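Local atomic coordinates of lysyl oxidase (Pichia pastoris, PDB entry 1W7C), a protein that probably catalyses the oxidative deamination of primary amines, including the side-chain amine of lysine residues, using a copper ion and a topaquinone cofactor. Residues L56-L61 / R81-V86; V456-Y461 / S667-S672; H488-N493 / L652-N657. One frame throughout, in Å; residues are numbered along the deposited sequence.

Interaction 1: residues L56-L61 / R81-V86; sequences LWIETL and RNARTV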
ATOM      1  N   LEU A  56      33.255 -22.729   8.767  1.00 18.33           N
ATOM      2  CA  LEU A  56      31.810 -22.466   8.726  1.00 18.13           C
ATOM      3  C   LEU A  56      31.305 -22.112   7.335  1.00 16.56           C
ATOM      4  O   LEU A  56      30.408 -22.766   6.816  1.00 18.52           O
ATOM      5  CB  LEU A  56      31.400 -21.337   9.692  1.00 22.16           C
ATOM      6  CG  LEU A  56      31.338 -21.624  11.167  1.00 23.73           C
ATOM      7  CD1 LEU A  56      32.731 -21.561  11.756  1.00 28.59           C
ATOM      8  CD2 LEU A  56      30.403 -20.605  11.838  1.00 37.56           C
ATOM      9  N   TRP A  57      31.880 -21.039   6.784  1.00 17.61           N
ATOM     10  CA  TRP A  57      31.352 -20.377   5.593  1.00 17.05           C
ATOM     11  C   TRP A  57      32.455 -20.095   4.576  1.00 16.10           C
ATOM     12  O   TRP A  57      33.604 -19.829   4.952  1.00 17.54           O
ATOM     13  CB  TRP A  57      30.682 -19.060   5.988  1.00 16.31           C
ATOM     14  CG  TRP A  57      29.472 -19.258   6.827  1.00 15.81           C
ATOM     15  CD1 TRP A  57      28.529 -20.249   6.704  1.00 17.76           C
ATOM     16  CD2 TRP A  57      29.091 -18.482   7.962  1.00 18.50           C
ATOM     17  NE1 TRP A  57      27.577 -20.111   7.683  1.00 18.36           N
ATOM     18  CE2 TRP A  57      27.892 -19.027   8.458  1.00 18.05           C
ATOM     19  CE3 TRP A  57      29.636 -17.354   8.605  1.00 20.54           C
ATOM     20  CZ2 TRP A  57      27.241 -18.514   9.588  1.00 21.83           C
ATOM     21  CZ3 TRP A  57      28.985 -16.840   9.726  1.00 20.92           C
ATOM     22  CH2 TRP A  57      27.799 -17.418  10.202  1.00 22.53           C
ATOM     23  N   ILE A  58      32.094 -20.213   3.302  1.00 16.96           N
ATOM     24  CA  ILE A  58      32.940 -19.870   2.168  1.00 16.06           C
ATOM     25  C   ILE A  58      32.044 -19.263   1.095  1.00 16.16           C
ATOM     26  O   ILE A  58      31.164 -19.949   0.583  1.00 17.23           O
ATOM     27  CB  ILE A  58      33.646 -21.105   1.560  1.00 19.01           C
ATOM     28  CG1 ILE A  58      34.516 -21.819   2.591  1.00 19.38           C
ATOM     29  CG2 ILE A  58      34.468 -20.657   0.361  1.00 19.70           C
ATOM     30  CD1 ILE A  58      35.109 -23.138   2.102  1.00 20.14           C
ATOM     31  N   GLU A  59      32.236 -17.972   0.831  1.00 16.24           N
ATOM     32  CA  GLU A  59      31.380 -17.268  -0.114  1.00 15.61           C
ATOM     33  C   GLU A  59      32.132 -16.198  -0.892  1.00 15.90           C
ATOM     34  O   GLU A  59      33.257 -15.842  -0.562  1.00 16.86           O
ATOM     35  CB  GLU A  59      30.175 -16.643   0.587  1.00 15.42           C
ATOM     36  CG  GLU A  59      30.543 -15.497   1.500  1.00 16.35           C
ATOM     37  CD  GLU A  59      29.370 -14.612   1.897  1.00 19.85           C
ATOM     38  OE1 GLU A  59      28.236 -14.824   1.414  1.00 19.24           O
ATOM     39  OE2 GLU A  59      29.634 -13.683   2.691  1.00 18.06           O
ATOM     40  N   THR A  60      31.475 -15.666  -1.927  1.00 16.57           N
ATOM     41  CA  THR A  60      32.064 -14.576  -2.694  1.00 16.60           C
ATOM     42  C   THR A  60      32.275 -13.338  -1.841  1.00 16.05           C
ATOM     43  O   THR A  60      31.354 -12.902  -1.153  1.00 17.33           O
ATOM     44  CB  THR A  60      31.163 -14.234  -3.847  1.00 17.71           C
ATOM     45  OG1 THR A  60      31.069 -15.381  -4.703  1.00 17.21           O
ATOM     46  CG2 THR A  60      31.737 -13.089  -4.686  1.00 18.11           C
ATOM     47  N   LEU A  61      33.487 -12.785  -1.881  1.00 17.30           N
ATOM     48  CA  LEU A  61      33.746 -11.448  -1.373  1.00 17.72           C
ATOM     49  C   LEU A  61      33.536 -10.517  -2.559  1.00 16.30           C
ATOM     50  O   LEU A  61      34.354 -10.502  -3.489  1.00 18.03           O
ATOM     51  CB  LEU A  61      35.173 -11.347  -0.830  1.00 18.16           C
ATOM     52  CG  LEU A  61      35.555  -9.987  -0.282  1.00 17.46           C
ATOM     53  CD1 LEU A  61      34.733  -9.613   0.937  1.00 18.10           C
ATOM     54  CD2 LEU A  61      37.042  -9.990   0.071  1.00 20.27           C
ATOM     55  N   ARG A  81      38.654 -12.116  -8.150  1.00 17.94           N
ATOM     56  CA  ARG A  81      37.697 -13.092  -7.677  1.00 20.29           C
ATOM     57  C   ARG A  81      38.253 -13.611  -6.357  1.00 20.13           C
ATOM     58  O   ARG A  81      39.300 -14.265  -6.325  1.00 20.90           O
ATOM     59  CB  ARG A  81      37.572 -14.235  -8.694  1.00 18.94           C
ATOM     60  CG  ARG A  81      36.514 -15.211  -8.375  1.00 19.29           C
ATOM     61  CD  ARG A  81      35.132 -14.644  -8.360  1.00 18.95           C
ATOM     62  NE  ARG A  81      34.157 -15.723  -8.362  1.00 17.88           N
ATOM     63  CZ  ARG A  81      32.839 -15.562  -8.196  1.00 17.34           C
ATOM     64  NH1 ARG A  81      32.300 -14.351  -8.079  1.00 17.85           N
ATOM     65  NH2 ARG A  81      32.043 -16.615  -8.208  1.00 18.18           N
ATOM     66  N   ASN A  82      37.581 -13.265  -5.267  1.00 19.05           N
ATOM     67  CA  ASN A  82      38.023 -13.581  -3.921  1.00 18.48           C
ATOM     68  C   ASN A  82      36.886 -14.246  -3.162  1.00 17.78           C
ATOM     69  O   ASN A  82      35.700 -13.971  -3.423  1.00 18.20           O
ATOM     70  CB  ASN A  82      38.381 -12.298  -3.180  1.00 18.54           C
ATOM     71  CG  ASN A  82      39.626 -11.627  -3.715  1.00 18.79           C
ATOM     72  OD1 ASN A  82      40.654 -12.263  -3.919  1.00 23.28           O
ATOM     73  ND2 ASN A  82      39.548 -10.314  -3.915  1.00 21.22           N
ATOM     74  N   ALA A  83      37.262 -15.066  -2.185  1.00 17.88           N
ATOM     75  CA  ALA A  83      36.337 -15.618  -1.211  1.00 17.44           C
ATOM     76  C   ALA A  83      36.519 -14.984   0.167  1.00 17.72           C
ATOM     77  O   ALA A  83      37.622 -14.753   0.610  1.00 19.22           O
ATOM     78  CB  ALA A  83      36.545 -17.126  -1.109  1.00 18.29           C
ATOM     79  N   ARG A  84      35.397 -14.775   0.829  1.00 16.57           N
ATOM     80  CA  ARG A  84      35.329 -14.572   2.285  1.00 16.06           C
ATOM     81  C   ARG A  84      35.086 -15.952   2.886  1.00 16.41           C
ATOM     82  O   ARG A  84      34.186 -16.683   2.453  1.00 17.42           O
ATOM     83  CB  ARG A  84      34.153 -13.677   2.632  1.00 16.19           C
ATOM     84  CG  ARG A  84      33.811 -13.635   4.125  1.00 17.62           C
ATOM     85  CD  ARG A  84      32.566 -12.869   4.426  1.00 18.33           C
ATOM     86  NE  ARG A  84      32.205 -12.906   5.826  1.00 18.10           N
ATOM     87  CZ  ARG A  84      31.065 -13.361   6.314  1.00 16.29           C
ATOM     88  NH1 ARG A  84      30.137 -13.905   5.513  1.00 19.21           N
ATOM     89  NH2 ARG A  84      30.868 -13.302   7.651  1.00 17.04           N
ATOM     90  N   THR A  85      35.897 -16.306   3.871  1.00 16.79           N
ATOM     91  CA  THR A  85      35.680 -17.531   4.659  1.00 17.49           C
ATOM     92  C   THR A  85      35.625 -17.179   6.122  1.00 18.93           C
ATOM     93  O   THR A  85      36.187 -16.190   6.570  1.00 18.45           O
ATOM     94  CB  THR A  85      36.815 -18.547   4.377  0.70 20.03           C
ATOM     95  OG1 THR A  85      38.058 -18.070   4.933  0.70 20.83           O
ATOM     96  CG2 THR A  85      37.074 -18.690   2.852  0.70 21.61           C
ATOM     97  N   VAL A  86      34.862 -17.948   6.866  1.00 18.17           N
ATOM     98  CA  VAL A  86      34.813 -17.805   8.310  1.00 15.98           C
ATOM     99  C   VAL A  86      35.172 -19.186   8.863  1.00 15.53           C
ATOM    100  O   VAL A  86      34.522 -20.198   8.526  1.00 17.62           O
ATOM    101  CB  VAL A  86      33.436 -17.327   8.815  1.00 17.28           C
ATOM    102  CG1 VAL A  86      33.466 -17.131  10.318  1.00 20.70           C
ATOM    103  CG2 VAL A  86      32.996 -16.041   8.064  1.00 20.43           C
TER
HETATM  104  O   HOH W   1      35.322 -11.364  -5.991  1.00 18.08           O
HETATM  105  O   HOH W   2      36.857  -9.051  -3.573  1.00 19.83           O
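Leu-56 and Trp-57 both pair with Val-86, forming a classic beta bulge in an antiparallel strand pair of the copper amine oxidase N2 domain. The evidence is at Val-86 O, which accepts from Leu-56 N at 2.8 Å and from Trp-57 N at a longer 3.3 Å. Packing is tight at this end. Val-86 CG2 meets the edge of the indole at Trp-57 CE3, 3.6 Å away, and also lies over one face of the Arg-84 guanidinium, toward its rim; Trp-57 NE1 is hydrogen-bonded to Glu-388 OE1. Ile-58 and Thr-85 stand side by side on the other side of the sheet, where helix 26-39 packs on them. Farther along the strands, the salt bridge between Glu-59 OE2 and Arg-84 NH1 measures 2.9 Å. The oxygen is met from above the carboxylate plane, yet lies near the guanidinium plane, the two planes being 57° apart. Arg-84 reaches it by an extended chain with CG anti to the backbone N (chi1 168°), and its NE bridges to Glu-99. The opposite end is looser and wetter, and a sugar of a protein-bound glycan touches Asn-82. Leu-61 N still donates to Asn-82 O at 2.9 Å, but from above the carbonyl plane, and two waters also bridge these residues. Both donate to Leu-61 O; one accepts from Asn-82 N, and the other accepts a hydrogen from Asn-82 ND2 at 3.0 Å.

Interaction 2: residues V456-Y461 / S667-S672; sequences VRAAGY and STAHAS
Arg-457 lays its guanidinium flat on the imidazole of His-670, with centres 3.6 Å apart and planes only 4° from parallel. Arg-457 CZ sits over His-670 CD2 at 3.4 Å. The arginine chain runs extended from CG to NE, and a turn about CD-NE (chi4 -83°) brings the flat group down on the ring; His-670 meets it with CG anti to the backbone N (chi1 -179°). Arg-457 NH1 is hydrogen-bonded to Phe-666 O; at the guanidinium edge it makes a weak bond to Ser-667 O at 3.3 Å and donates to a water that in turn donates to that same carbonyl. Tyr-408 of the second subunit adds a cation-pi contact. An alanine here removes the flat group, and the imidazole of His-670 would probably be freer to turn, with Phe-666 O left without this donor. On the other side of the sheet, Val-456 places CG1 4.0 Å from Ala-671 CB. Paired backbone bonds join Val-456 and Ala-671, and Ala-458 N donates to Ala-669 O at 3.0 Å. The side chain of Ala-458 comes within about 6 Å of the copper ion. This is a short antiparallel strand pairing in the copper amine oxidase enzyme domain, at the subunit interface and beside the copper site.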
ATOM      1  N   VAL A 456       7.673  -6.442   1.452  1.00 12.42           N
ATOM      2  CA  VAL A 456       7.714  -7.657   2.235  1.00 13.27           C
ATOM      3  C   VAL A 456       6.338  -7.912   2.839  1.00 11.95           C
ATOM      4  O   VAL A 456       5.619  -6.967   3.183  1.00 13.56           O
ATOM      5  CB  VAL A 456       8.800  -7.588   3.342  1.00 13.64           C
ATOM      6  CG1 VAL A 456       8.527  -6.500   4.346  1.00 16.00           C
ATOM      7  CG2 VAL A 456       8.982  -8.906   4.043  1.00 14.96           C
ATOM      8  N   ARG A 457       5.989  -9.195   2.950  1.00 12.74           N
ATOM      9  CA  ARG A 457       4.824  -9.624   3.715  1.00 12.99           C
ATOM     10  C   ARG A 457       5.271 -10.755   4.637  1.00 13.78           C
ATOM     11  O   ARG A 457       6.132 -11.550   4.270  1.00 14.21           O
ATOM     12  CB  ARG A 457       3.708 -10.120   2.789  1.00 13.98           C
ATOM     13  CG  ARG A 457       3.213  -9.030   1.817  1.00 14.17           C
ATOM     14  CD  ARG A 457       2.212  -9.569   0.848  1.00 14.71           C
ATOM     15  NE  ARG A 457       1.687  -8.561  -0.073  1.00 15.17           N
ATOM     16  CZ  ARG A 457       0.684  -7.724   0.211  1.00 16.90           C
ATOM     17  NH1 ARG A 457       0.061  -7.763   1.366  1.00 15.68           N
ATOM     18  NH2 ARG A 457       0.267  -6.853  -0.708  1.00 19.12           N
ATOM     19  N   ALA A 458       4.666 -10.862   5.806  1.00 17.62           N
ATOM     20  CA  ALA A 458       5.001 -11.931   6.755  1.00 20.66           C
ATOM     21  C   ALA A 458       3.782 -12.852   6.998  1.00 23.98           C
ATOM     22  O   ALA A 458       2.592 -12.425   6.981  1.00 21.24           O
ATOM     23  CB  ALA A 458       5.455 -11.331   8.052  1.00 39.91           C
ATOM     24  N   ALA A 459       4.053 -14.098   7.269  1.00 21.60           N
ATOM     25  CA  ALA A 459       3.006 -15.056   7.615  1.00 22.14           C
ATOM     26  C   ALA A 459       3.705 -16.068   8.557  1.00 21.90           C
ATOM     27  O   ALA A 459       4.875 -15.896   8.989  1.00 23.26           O
ATOM     28  CB  ALA A 459       2.382 -15.766   6.349  1.00 22.66           C
ATOM     29  N   GLY A 460       2.996 -17.118   8.853  1.00 20.31           N
ATOM     30  CA  GLY A 460       3.529 -18.225   9.598  1.00 17.57           C
ATOM     31  C   GLY A 460       2.996 -18.186  11.017  1.00 15.46           C
ATOM     32  O   GLY A 460       1.963 -17.566  11.269  1.00 17.26           O
ATOM     33  N   TYR A 461       3.654 -18.952  11.896  1.00 15.91           N
ATOM     34  CA  TYR A 461       3.274 -19.013  13.306  1.00 16.48           C
ATOM     35  C   TYR A 461       3.920 -17.903  14.061  1.00 17.29           C
ATOM     36  O   TYR A 461       5.114 -17.657  13.952  1.00 20.59           O
ATOM     37  CB  TYR A 461       3.720 -20.336  13.901  1.00 16.57           C
ATOM     38  CG  TYR A 461       2.884 -21.548  13.538  1.00 15.87           C
ATOM     39  CD1 TYR A 461       3.340 -22.505  12.655  1.00 18.34           C
ATOM     40  CD2 TYR A 461       1.628 -21.720  14.076  1.00 15.60           C
ATOM     41  CE1 TYR A 461       2.554 -23.606  12.318  1.00 17.71           C
ATOM     42  CE2 TYR A 461       0.838 -22.800  13.760  1.00 17.05           C
ATOM     43  CZ  TYR A 461       1.312 -23.746  12.892  1.00 17.60           C
ATOM     44  OH  TYR A 461       0.542 -24.841  12.575  1.00 18.21           O
ATOM     45  N   SER A 667      -1.809 -10.685   3.799  1.00 14.14           N
ATOM     46  CA  SER A 667      -2.539  -9.524   3.255  1.00 13.34           C
ATOM     47  C   SER A 667      -2.432  -8.288   4.145  1.00 15.80           C
ATOM     48  O   SER A 667      -2.306  -7.141   3.650  1.00 18.22           O
ATOM     49  CB  SER A 667      -3.987  -9.909   3.109  1.00 16.87           C
ATOM     50  OG  SER A 667      -4.427 -10.422   4.342  1.00 17.19           O
ATOM     51  N   THR A 668      -2.466  -8.465   5.465  1.00 14.29           N
ATOM     52  CA  THR A 668      -2.419  -7.363   6.405  1.00 14.97           C
ATOM     53  C   THR A 668      -1.105  -7.201   7.147  1.00 18.31           C
ATOM     54  O   THR A 668      -1.015  -6.354   8.034  1.00 27.64           O
ATOM     55  CB  THR A 668      -3.571  -7.525   7.412  1.00 18.56           C
ATOM     56  OG1 THR A 668      -3.611  -8.861   7.936  1.00 17.43           O
ATOM     57  CG2 THR A 668      -4.931  -7.314   6.748  1.00 21.27           C
ATOM     58  N   ALA A 669      -0.108  -8.003   6.805  1.00 18.02           N
ATOM     59  CA  ALA A 669       1.246  -7.900   7.360  1.00 18.24           C
ATOM     60  C   ALA A 669       2.203  -7.523   6.233  1.00 17.90           C
ATOM     61  O   ALA A 669       2.989  -8.334   5.801  1.00 23.26           O
ATOM     62  CB  ALA A 669       1.661  -9.236   8.009  1.00 20.74           C
ATOM     63  N   HIS A 670       2.083  -6.287   5.772  1.00 21.80           N
ATOM     64  CA  HIS A 670       2.686  -5.808   4.519  1.00 19.80           C
ATOM     65  C   HIS A 670       3.417  -4.506   4.746  1.00 14.52           C
ATOM     66  O   HIS A 670       2.953  -3.642   5.490  1.00 16.65           O
ATOM     67  CB  HIS A 670       1.563  -5.490   3.572  1.00 26.79           C
ATOM     68  CG  HIS A 670       1.983  -5.012   2.210  1.00 22.17           C
ATOM     69  ND1 HIS A 670       1.356  -3.955   1.592  1.00 31.88           N
ATOM     70  CD2 HIS A 670       2.940  -5.436   1.342  1.00 20.57           C
ATOM     71  CE1 HIS A 670       1.903  -3.742   0.410  1.00 37.51           C
ATOM     72  NE2 HIS A 670       2.860  -4.630   0.227  1.00 23.96           N
ATOM     73  N   ALA A 671       4.559  -4.380   4.098  1.00 13.98           N
ATOM     74  CA  ALA A 671       5.325  -3.140   4.121  1.00 12.52           C
ATOM     75  C   ALA A 671       5.974  -2.949   2.752  1.00 13.28           C
ATOM     76  O   ALA A 671       6.338  -3.923   2.088  1.00 13.42           O
ATOM     77  CB  ALA A 671       6.365  -3.188   5.205  1.00 13.66           C
ATOM     78  N   SER A 672       6.091  -1.686   2.309  1.00 12.87           N
ATOM     79  CA  SER A 672       6.633  -1.475   0.949  1.00 12.12           C
ATOM     80  C   SER A 672       7.185  -0.053   0.850  1.00 13.66           C
ATOM     81  O   SER A 672       6.798   0.858   1.598  1.00 12.83           O
ATOM     82  CB  SER A 672       5.575  -1.667  -0.138  1.00 13.57           C
ATOM     83  OG  SER A 672       4.570  -0.647  -0.062  1.00 16.17           O
TER
HETATM   84  O   HOH W   3      -2.174  -5.758   1.110  1.00 31.58           O

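Interaction 3: residues H488-N493 / L652-N657; sequences HDHVLN and LHHLPN. With CU (copper (II) ion), chain C.
His-488, His-490 and His-654 converge on one copper ion, the three-histidine copper site of the copper amine oxidases, built here on two antiparallel strands. His-488 NE2, His-490 NE2 and His-654 ND1 each lie 2.0 Å from the copper, and a water stands 2.2 Å from it; the topaquinone formed from Tyr-438 belongs to the same site. The ring nitrogens turned from the metal are also used. His-488 ND1 is hydrogen-bonded to Ser-486 O, and His-654, which binds copper through ND1, is hydrogen-bonded through NE2 to Asp-660 OD1. Paired backbone bonds join His-488 to His-654 and His-490 to Leu-652, placing these side chains on one face of the sheet. Asp-489 and His-653 share the other face: His-653 ND1 donates to Asp-489 OD1 at 2.6 Å, nearly straight at 167°, in the imidazole plane but from above the carboxylate plane. Each has a second partner, Ile-584 N for Asp-489 OD2 and Asn-550 O of the second subunit for His-653 NE2. At the metal, chi1 of His-654 (-165°) swings its ring toward the copper and chi2 (-177°) turns ND1 onto it, while CB forms a CH-pi contact over the His-488 face, His-654 CB lying 3.4 Å from His-488 NE2.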
ATOM      1  N   HIS A 488       5.568  -7.600  19.296  1.00 15.56           N
ATOM      2  CA  HIS A 488       6.914  -7.531  18.747  1.00 15.77           C
ATOM      3  C   HIS A 488       6.972  -6.599  17.563  1.00 14.63           C
ATOM      4  O   HIS A 488       5.960  -6.314  16.917  1.00 15.61           O
ATOM      5  CB  HIS A 488       7.439  -8.917  18.376  1.00 16.77           C
ATOM      6  CG  HIS A 488       6.561  -9.635  17.394  1.00 16.17           C
ATOM      7  ND1 HIS A 488       5.370 -10.231  17.766  1.00 18.45           N
ATOM      8  CD2 HIS A 488       6.665  -9.824  16.045  1.00 17.84           C
ATOM      9  CE1 HIS A 488       4.787 -10.753  16.695  1.00 20.84           C
ATOM     10  NE2 HIS A 488       5.554 -10.530  15.639  1.00 18.49           N
ATOM     11  N   ASP A 489       8.177  -6.093  17.302  1.00 13.68           N
ATOM     12  CA  ASP A 489       8.480  -5.357  16.101  1.00 14.08           C
ATOM     13  C   ASP A 489       9.253  -6.227  15.129  1.00 13.55           C
ATOM     14  O   ASP A 489      10.202  -6.906  15.514  1.00 15.03           O
ATOM     15  CB  ASP A 489       9.363  -4.140  16.405  1.00 14.42           C
ATOM     16  CG  ASP A 489       8.600  -2.961  16.950  1.00 14.31           C
ATOM     17  OD1 ASP A 489       7.354  -2.901  16.780  1.00 15.15           O
ATOM     18  OD2 ASP A 489       9.200  -2.072  17.570  1.00 14.85           O
ATOM     19  N   HIS A 490       8.827  -6.203  13.879  1.00 13.70           N
ATOM     20  CA  HIS A 490       9.621  -6.651  12.738  1.00 13.70           C
ATOM     21  C   HIS A 490      10.222  -5.389  12.117  1.00 14.35           C
ATOM     22  O   HIS A 490       9.477  -4.447  11.849  1.00 15.52           O
ATOM     23  CB  HIS A 490       8.755  -7.300  11.680  1.00 15.01           C
ATOM     24  CG  HIS A 490       8.053  -8.538  12.131  1.00 16.88           C
ATOM     25  ND1 HIS A 490       8.615  -9.791  12.035  1.00 19.23           N
ATOM     26  CD2 HIS A 490       6.782  -8.722  12.577  1.00 19.04           C
ATOM     27  CE1 HIS A 490       7.735 -10.691  12.438  1.00 19.91           C
ATOM     28  NE2 HIS A 490       6.616 -10.064  12.785  1.00 20.25           N
ATOM     29  N   VAL A 491      11.528  -5.366  11.856  1.00 12.64           N
ATOM     30  CA  VAL A 491      12.139  -4.264  11.123  1.00 13.05           C
ATOM     31  C   VAL A 491      13.158  -4.836  10.149  1.00 13.35           C
ATOM     32  O   VAL A 491      13.911  -5.759  10.503  1.00 13.72           O
ATOM     33  CB  VAL A 491      12.773  -3.165  12.009  1.00 13.83           C
ATOM     34  CG1 VAL A 491      12.921  -1.867  11.208  1.00 15.04           C
ATOM     35  CG2 VAL A 491      11.972  -2.923  13.271  1.00 15.20           C
ATOM     36  N   LEU A 492      13.162  -4.340   8.929  1.00 12.17           N
ATOM     37  CA  LEU A 492      13.996  -4.845   7.817  1.00 12.80           C
ATOM     38  C   LEU A 492      14.768  -3.640   7.276  1.00 12.60           C
ATOM     39  O   LEU A 492      14.170  -2.592   7.061  1.00 14.22           O
ATOM     40  CB  LEU A 492      13.153  -5.435   6.664  1.00 15.79           C
ATOM     41  CG  LEU A 492      12.404  -6.708   6.917  1.00 18.85           C
ATOM     42  CD1 LEU A 492      11.093  -6.432   7.611  1.00 20.88           C
ATOM     43  CD2 LEU A 492      12.164  -7.461   5.602  1.00 24.56           C
ATOM     44  N   ASN A 493      16.057  -3.813   7.002  1.00 12.94           N
ATOM     45  CA  ASN A 493      16.918  -2.778   6.433  1.00 12.22           C
ATOM     46  C   ASN A 493      17.278  -3.154   5.008  1.00 12.05           C
ATOM     47  O   ASN A 493      17.717  -4.275   4.757  1.00 13.24           O
ATOM     48  CB  ASN A 493      18.201  -2.631   7.249  1.00 12.28           C
ATOM     49  CG  ASN A 493      19.032  -1.464   6.823  1.00 13.91           C
ATOM     50  OD1 ASN A 493      20.147  -1.644   6.325  1.00 13.65           O
ATOM     51  ND2 ASN A 493      18.536  -0.234   7.064  1.00 13.86           N
ATOM     52  N   LEU A 652       6.863  -3.534  10.934  1.00 13.10           N
ATOM     53  CA  LEU A 652       5.519  -3.821  11.426  1.00 13.09           C
ATOM     54  C   LEU A 652       5.567  -3.877  12.942  1.00 12.66           C
ATOM     55  O   LEU A 652       6.412  -4.586  13.507  1.00 14.88           O
ATOM     56  CB  LEU A 652       5.050  -5.193  10.930  0.60 23.35           C
ATOM     57  CG  LEU A 652       5.088  -5.462   9.416  0.60 19.65           C
ATOM     58  CD1 LEU A 652       4.982  -6.954   9.080  0.60 36.71           C
ATOM     59  CD2 LEU A 652       3.979  -4.729   8.638  0.60 23.99           C
ATOM     60  N   HIS A 653       4.655  -3.184  13.593  1.00 13.66           N
ATOM     61  CA  HIS A 653       4.387  -3.401  15.007  1.00 13.20           C
ATOM     62  C   HIS A 653       3.287  -4.449  15.107  1.00 14.68           C
ATOM     63  O   HIS A 653       2.115  -4.166  14.829  1.00 18.49           O
ATOM     64  CB  HIS A 653       3.891  -2.128  15.675  1.00 13.90           C
ATOM     65  CG  HIS A 653       4.759  -0.928  15.461  1.00 13.98           C
ATOM     66  ND1 HIS A 653       6.121  -0.941  15.671  1.00 14.82           N
ATOM     67  CD2 HIS A 653       4.453   0.310  15.018  1.00 14.16           C
ATOM     68  CE1 HIS A 653       6.601   0.262  15.400  1.00 15.03           C
ATOM     69  NE2 HIS A 653       5.613   1.031  14.975  1.00 14.51           N
ATOM     70  N   HIS A 654       3.645  -5.660  15.481  1.00 14.60           N
ATOM     71  CA  HIS A 654       2.738  -6.805  15.411  1.00 14.25           C
ATOM     72  C   HIS A 654       2.231  -7.124  16.809  1.00 14.78           C
ATOM     73  O   HIS A 654       2.983  -7.509  17.685  1.00 15.43           O
ATOM     74  CB  HIS A 654       3.450  -7.991  14.804  1.00 14.95           C
ATOM     75  CG  HIS A 654       2.552  -9.087  14.364  1.00 16.57           C
ATOM     76  ND1 HIS A 654       3.041 -10.266  13.842  1.00 17.07           N
ATOM     77  CD2 HIS A 654       1.202  -9.159  14.236  1.00 18.10           C
ATOM     78  CE1 HIS A 654       2.032 -11.047  13.483  1.00 16.41           C
ATOM     79  NE2 HIS A 654       0.903 -10.399  13.716  1.00 18.65           N
ATOM     80  N   LEU A 655       0.916  -6.974  16.970  1.00 15.73           N
ATOM     81  CA  LEU A 655       0.177  -7.291  18.192  1.00 16.93           C
ATOM     82  C   LEU A 655      -0.835  -8.373  17.774  1.00 14.61           C
ATOM     83  O   LEU A 655      -1.980  -8.070  17.358  1.00 16.25           O
ATOM     84  CB  LEU A 655      -0.544  -6.051  18.715  1.00 16.89           C
ATOM     85  CG  LEU A 655      -1.270  -6.294  20.044  1.00 17.95           C
ATOM     86  CD1 LEU A 655      -0.281  -6.514  21.190  1.00 18.34           C
ATOM     87  CD2 LEU A 655      -2.240  -5.164  20.397  1.00 19.68           C
ATOM     88  N   PRO A 656      -0.431  -9.630  17.803  1.00 14.09           N
ATOM     89  CA  PRO A 656      -1.286 -10.686  17.279  1.00 14.55           C
ATOM     90  C   PRO A 656      -2.637 -10.775  17.983  1.00 15.74           C
ATOM     91  O   PRO A 656      -2.757 -10.585  19.165  1.00 16.89           O
ATOM     92  CB  PRO A 656      -0.461 -11.942  17.488  1.00 15.08           C
ATOM     93  CG  PRO A 656       0.963 -11.446  17.383  1.00 16.19           C
ATOM     94  CD  PRO A 656       0.909 -10.154  18.126  1.00 15.15           C
ATOM     95  N   ASN A 657      -3.646 -11.087  17.188  1.00 15.60           N
ATOM     96  CA  ASN A 657      -5.008 -11.264  17.658  1.00 15.09           C
ATOM     97  C   ASN A 657      -5.568 -12.574  17.097  1.00 14.44           C
ATOM     98  O   ASN A 657      -4.820 -13.416  16.586  1.00 14.78           O
ATOM     99  CB  ASN A 657      -5.856 -10.012  17.327  1.00 14.24           C
ATOM    100  CG  ASN A 657      -6.197  -9.871  15.866  1.00 14.99           C
ATOM    101  OD1 ASN A 657      -7.223 -10.383  15.398  1.00 15.38           O
ATOM    102  ND2 ASN A 657      -5.302  -9.211  15.090  1.00 16.96           N
TER
HETATM  103 CU    CU C 801       4.984 -10.803  13.713  1.00 20.69          CU
HETATM  104  O   HOH W   4       5.205 -12.998  13.676  1.00 33.71           O

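In the fold
From the N terminus, interaction 1 comes first: residues 56-61 and 81-86 close a short loop of 19 residues that contains helix 65-73, and the contact is complete long before the others begin. Much later, 456-461 opens interaction 2, followed by 488-493, which pairs with 652-657 to complete interaction 3; only then does 667-672 return to close interaction 2. Interaction 3 therefore lies wholly within the span of interaction 2, and no contacts cross. Interactions 2 and 3 pack together, Val-456 CG2 lying 3.8 Å from Leu-492 CD2 where strands 452-458 and 488-498 of the enzyme domain meet through side chains, and both touch the second subunit. Interaction 1 belongs to the N2 domain, its centre 32 Å from each of theirs.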